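Local coordinates for beta-ketoacyl-[acyl-carrier-protein] synthase FabY (Pseudomonas aeruginosa, PDB 4CW4) that condenses acetyl-CoA with malonyl-acyl carrier protein to make acetoacetyl-ACP, the primer that starts bacterial fatty acid synthesis, at residues Y291-G296 with T390-N395. Residues are numbered along the deposited sequence; the frame is centred on the assembly and turned at random.
Sequences YNLQKG and TDVFIN
Ile394 and Val392 of strand 390-394 bury the most surface in this contact, closely followed by Gln294 of helix 291-296. Ile394 is wedged between two partners of the helix. Its CD1 sits over one face of the Tyr291 ring, 3.7 Å from the centroid and 18° off the ring normal, a CH-pi contact displaced toward the rim. Meanwhile its other branch, CG2, meets the phenol end, 3.5 Å from Tyr291 OH. This split follows from chi1 of -68°, which sets CG1 opposite the carbonyl carbon and leaves CG2 trans to the backbone N. The same CD1 also touches the Gln294 amide, with OE1 3.5 Å away.

Gln294 reaches the strand with an extended chain, CG anti to the backbone N, that carries its amide past Val392. Its NE2 donates to Val392 O at 2.9 Å; the bond is nearly straight (169° at the hydrogen) and lies in the amide plane, but the donor stands above the carbonyl plane rather than on a lone pair. A second NE2 bond goes to a water that also accepts from Ile394 N at 2.9 Å, so two bonds to the strand, one direct and one bridged, fix the rotation of the amide. OE1 accepts from Lys295 NZ of the second subunit. Closer to the backbone, Gln294 CB packs on Val392 CB at 3.8 Å, while Val392 CG2 meets Leu293 CD2.

The axes approach to 7.7 Å, and Gln294 and Val392 bring their CA atoms within 5.2 Å, which fits such close CB packing. Helix 288-301, just after the probable active-site Cys286, also packs on strands 222-225 and 278-283 (Asn292 on Phe225, Tyr291 on Ile282), whereas strand 387-394 pairs with strand 543-550. A helix buried between beta layers is typical of the five-layered alpha-beta-alpha-beta-alpha thiolase fold.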
ATOM      1  N   TYR A 291      -7.196  -6.083   6.462  1.00 10.61           N
ATOM      2  CA  TYR A 291      -6.037  -5.419   7.031  1.00 10.50           C
ATOM      3  C   TYR A 291      -6.346  -3.968   7.439  1.00  9.84           C
ATOM      4  O   TYR A 291      -5.966  -3.517   8.527  1.00 11.47           O
ATOM      5  CB  TYR A 291      -4.862  -5.453   6.046  1.00  9.86           C
ATOM      6  CG  TYR A 291      -4.162  -6.790   5.848  1.00 11.35           C
ATOM      7  CD1 TYR A 291      -4.850  -7.977   5.746  1.00 11.85           C
ATOM      8  CD2 TYR A 291      -2.792  -6.845   5.730  1.00 10.87           C
ATOM      9  CE1 TYR A 291      -4.190  -9.184   5.555  1.00 11.80           C
ATOM     10  CE2 TYR A 291      -2.129  -8.039   5.530  1.00 11.52           C
ATOM     11  CZ  TYR A 291      -2.837  -9.206   5.448  1.00 10.73           C
ATOM     12  OH  TYR A 291      -2.200 -10.413   5.255  1.00 11.78           O
ATOM     13  N   ASN A 292      -7.072  -3.249   6.590  1.00 10.05           N
ATOM     14  CA  ASN A 292      -7.528  -1.912   6.944  1.00  9.75           C
ATOM     15  C   ASN A 292      -8.483  -1.988   8.147  1.00 10.67           C
ATOM     16  O   ASN A 292      -8.462  -1.139   9.037  1.00 11.59           O
ATOM     17  CB  ASN A 292      -8.240  -1.246   5.754  1.00  9.27           C
ATOM     18  CG  ASN A 292      -7.284  -0.646   4.744  1.00 10.74           C
ATOM     19  OD1 ASN A 292      -6.172  -0.229   5.075  1.00 10.85           O
ATOM     20  ND2 ASN A 292      -7.741  -0.569   3.505  1.00 12.93           N
ATOM     21  N   LEU A 293      -9.329  -3.007   8.176  1.00 10.21           N
ATOM     22  CA  LEU A 293     -10.321  -3.138   9.246  1.00 10.59           C
ATOM     23  C   LEU A 293      -9.624  -3.443  10.582  1.00 10.56           C
ATOM     24  O   LEU A 293     -10.048  -2.948  11.618  1.00 10.68           O
ATOM     25  CB  LEU A 293     -11.366  -4.204   8.908  1.00 10.08           C
ATOM     26  CG  LEU A 293     -12.563  -4.349   9.852  1.00 11.19           C
ATOM     27  CD1 LEU A 293     -13.355  -3.070   9.889  1.00 12.91           C
ATOM     28  CD2 LEU A 293     -13.462  -5.503   9.420  1.00 10.72           C
ATOM     29  N   GLN A 294      -8.532  -4.205  10.552  1.00 10.97           N
ATOM     30  CA  GLN A 294      -7.792  -4.472  11.772  1.00 11.10           C
ATOM     31  C   GLN A 294      -7.282  -3.159  12.376  1.00 11.47           C
ATOM     32  O   GLN A 294      -7.372  -2.922  13.601  1.00 11.15           O
ATOM     33  CB  GLN A 294      -6.627  -5.426  11.527  1.00 11.47           C
ATOM     34  CG  GLN A 294      -5.977  -5.889  12.839  1.00 12.28           C
ATOM     35  CD  GLN A 294      -4.730  -6.712  12.616  1.00 14.15           C
ATOM     36  OE1 GLN A 294      -3.715  -6.188  12.147  1.00 15.81           O
ATOM     37  NE2 GLN A 294      -4.798  -8.012  12.922  1.00 13.59           N
ATOM     38  N   LYS A 295      -6.712  -2.314  11.522  1.00 11.91           N
ATOM     39  CA  LYS A 295      -6.270  -1.007  11.965  1.00 12.45           C
ATOM     40  C   LYS A 295      -7.442  -0.189  12.523  1.00 11.58           C
ATOM     41  O   LYS A 295      -7.314   0.460  13.570  1.00 11.76           O
ATOM     42  CB  LYS A 295      -5.570  -0.293  10.809  1.00 12.89           C
ATOM     43  CG  LYS A 295      -5.028   1.089  11.117  1.00 13.54           C
ATOM     44  CD  LYS A 295      -3.706   1.042  11.838  1.00 13.92           C
ATOM     45  CE  LYS A 295      -3.320   2.446  12.279  1.00 14.28           C
ATOM     46  NZ  LYS A 295      -2.014   2.490  12.965  1.00 14.82           N
ATOM     47  N   GLY A 296      -8.586  -0.238  11.855  1.00 10.73           N
ATOM     48  CA  GLY A 296      -9.745   0.497  12.326  1.00 10.96           C
ATOM     49  C   GLY A 296     -10.210   0.067  13.696  1.00 11.94           C
ATOM     50  O   GLY A 296     -10.532   0.910  14.529  1.00 12.56           O
ATOM     51  N   THR A 390     -15.317  -7.070  16.172  1.00 11.70           N
ATOM     52  CA  THR A 390     -14.575  -7.278  17.410  1.00 12.11           C
ATOM     53  C   THR A 390     -13.117  -7.661  17.204  1.00 12.30           C
ATOM     54  O   THR A 390     -12.296  -7.414  18.074  1.00 13.16           O
ATOM     55  CB  THR A 390     -15.253  -8.328  18.296  1.00 13.34           C
ATOM     56  OG1 THR A 390     -15.582  -9.466  17.521  1.00 13.93           O
ATOM     57  CG2 THR A 390     -16.529  -7.775  18.918  1.00 15.18           C
ATOM     58  N   ASP A 391     -12.782  -8.260  16.072  1.00 11.79           N
ATOM     59  CA  ASP A 391     -11.420  -8.699  15.839  1.00 11.99           C
ATOM     60  C   ASP A 391     -11.203  -8.974  14.378  1.00 11.60           C
ATOM     61  O   ASP A 391     -12.129  -9.407  13.663  1.00 12.91           O
ATOM     62  CB  ASP A 391     -11.110 -10.003  16.580  1.00 13.36           C
ATOM     63  CG  ASP A 391     -10.570  -9.790  18.001  1.00 16.13           C
ATOM     64  OD1 ASP A 391      -9.550  -9.070  18.207  1.00 17.95           O
ATOM     65  OD2 ASP A 391     -11.186 -10.356  18.919  1.00 17.73           O
ATOM     66  N   VAL A 392      -9.957  -8.768  13.964  1.00 11.01           N
ATOM     67  CA  VAL A 392      -9.422  -9.320  12.738  1.00 10.39           C
ATOM     68  C   VAL A 392      -8.078  -9.925  13.070  1.00  9.77           C
ATOM     69  O   VAL A 392      -7.234  -9.284  13.707  1.00 12.35           O
ATOM     70  CB  VAL A 392      -9.224  -8.234  11.652  1.00 11.72           C
ATOM     71  CG1 VAL A 392      -8.433  -8.782  10.444  1.00 12.27           C
ATOM     72  CG2 VAL A 392     -10.579  -7.672  11.199  1.00 12.51           C
ATOM     73  N   PHE A 393      -7.885 -11.156  12.635  1.00 10.15           N
ATOM     74  CA  PHE A 393      -6.612 -11.842  12.801  1.00 10.39           C
ATOM     75  C   PHE A 393      -5.946 -12.060  11.461  1.00 10.28           C
ATOM     76  O   PHE A 393      -6.582 -12.450  10.479  1.00 10.27           O
ATOM     77  CB  PHE A 393      -6.823 -13.151  13.543  1.00 11.04           C
ATOM     78  CG  PHE A 393      -7.346 -12.946  14.939  1.00 11.37           C
ATOM     79  CD1 PHE A 393      -6.541 -12.400  15.927  1.00 12.65           C
ATOM     80  CD2 PHE A 393      -8.653 -13.248  15.247  1.00 12.16           C
ATOM     81  CE1 PHE A 393      -7.048 -12.174  17.196  1.00 13.62           C
ATOM     82  CE2 PHE A 393      -9.157 -13.028  16.513  1.00 12.79           C
ATOM     83  CZ  PHE A 393      -8.349 -12.504  17.492  1.00 13.65           C
ATOM     84  N   ILE A 394      -4.647 -11.783  11.442  1.00 10.66           N
ATOM     85  CA  ILE A 394      -3.833 -11.830  10.251  1.00 10.90           C
ATOM     86  C   ILE A 394      -2.604 -12.686  10.538  1.00 10.65           C
ATOM     87  O   ILE A 394      -1.909 -12.467  11.528  1.00 11.79           O
ATOM     88  CB  ILE A 394      -3.368 -10.407   9.871  1.00 12.12           C
ATOM     89  CG1 ILE A 394      -4.571  -9.561   9.420  1.00 13.91           C
ATOM     90  CG2 ILE A 394      -2.293 -10.453   8.792  1.00 13.05           C
ATOM     91  CD1 ILE A 394      -4.283  -8.054   9.271  1.00 14.19           C
ATOM     92  N   ASN A 395      -2.338 -13.650   9.675  1.00 10.63           N
ATOM     93  CA  ASN A 395      -1.194 -14.548   9.822  1.00 10.49           C
ATOM     94  C   ASN A 395      -0.641 -14.903   8.452  1.00 11.80           C
ATOM     95  O   ASN A 395      -1.396 -15.262   7.541  1.00 12.37           O
ATOM     96  CB  ASN A 395      -1.597 -15.843  10.536  1.00 11.22           C
ATOM     97  CG  ASN A 395      -1.985 -15.605  11.979  1.00 12.67           C
ATOM     98  OD1 ASN A 395      -3.168 -15.367  12.289  1.00 13.45           O
ATOM     99  ND2 ASN A 395      -0.994 -15.644  12.873  1.00 13.88           N
TER
HETATM  100  O   HOH W   1      -3.200 -10.468  13.579  1.00 15.78           O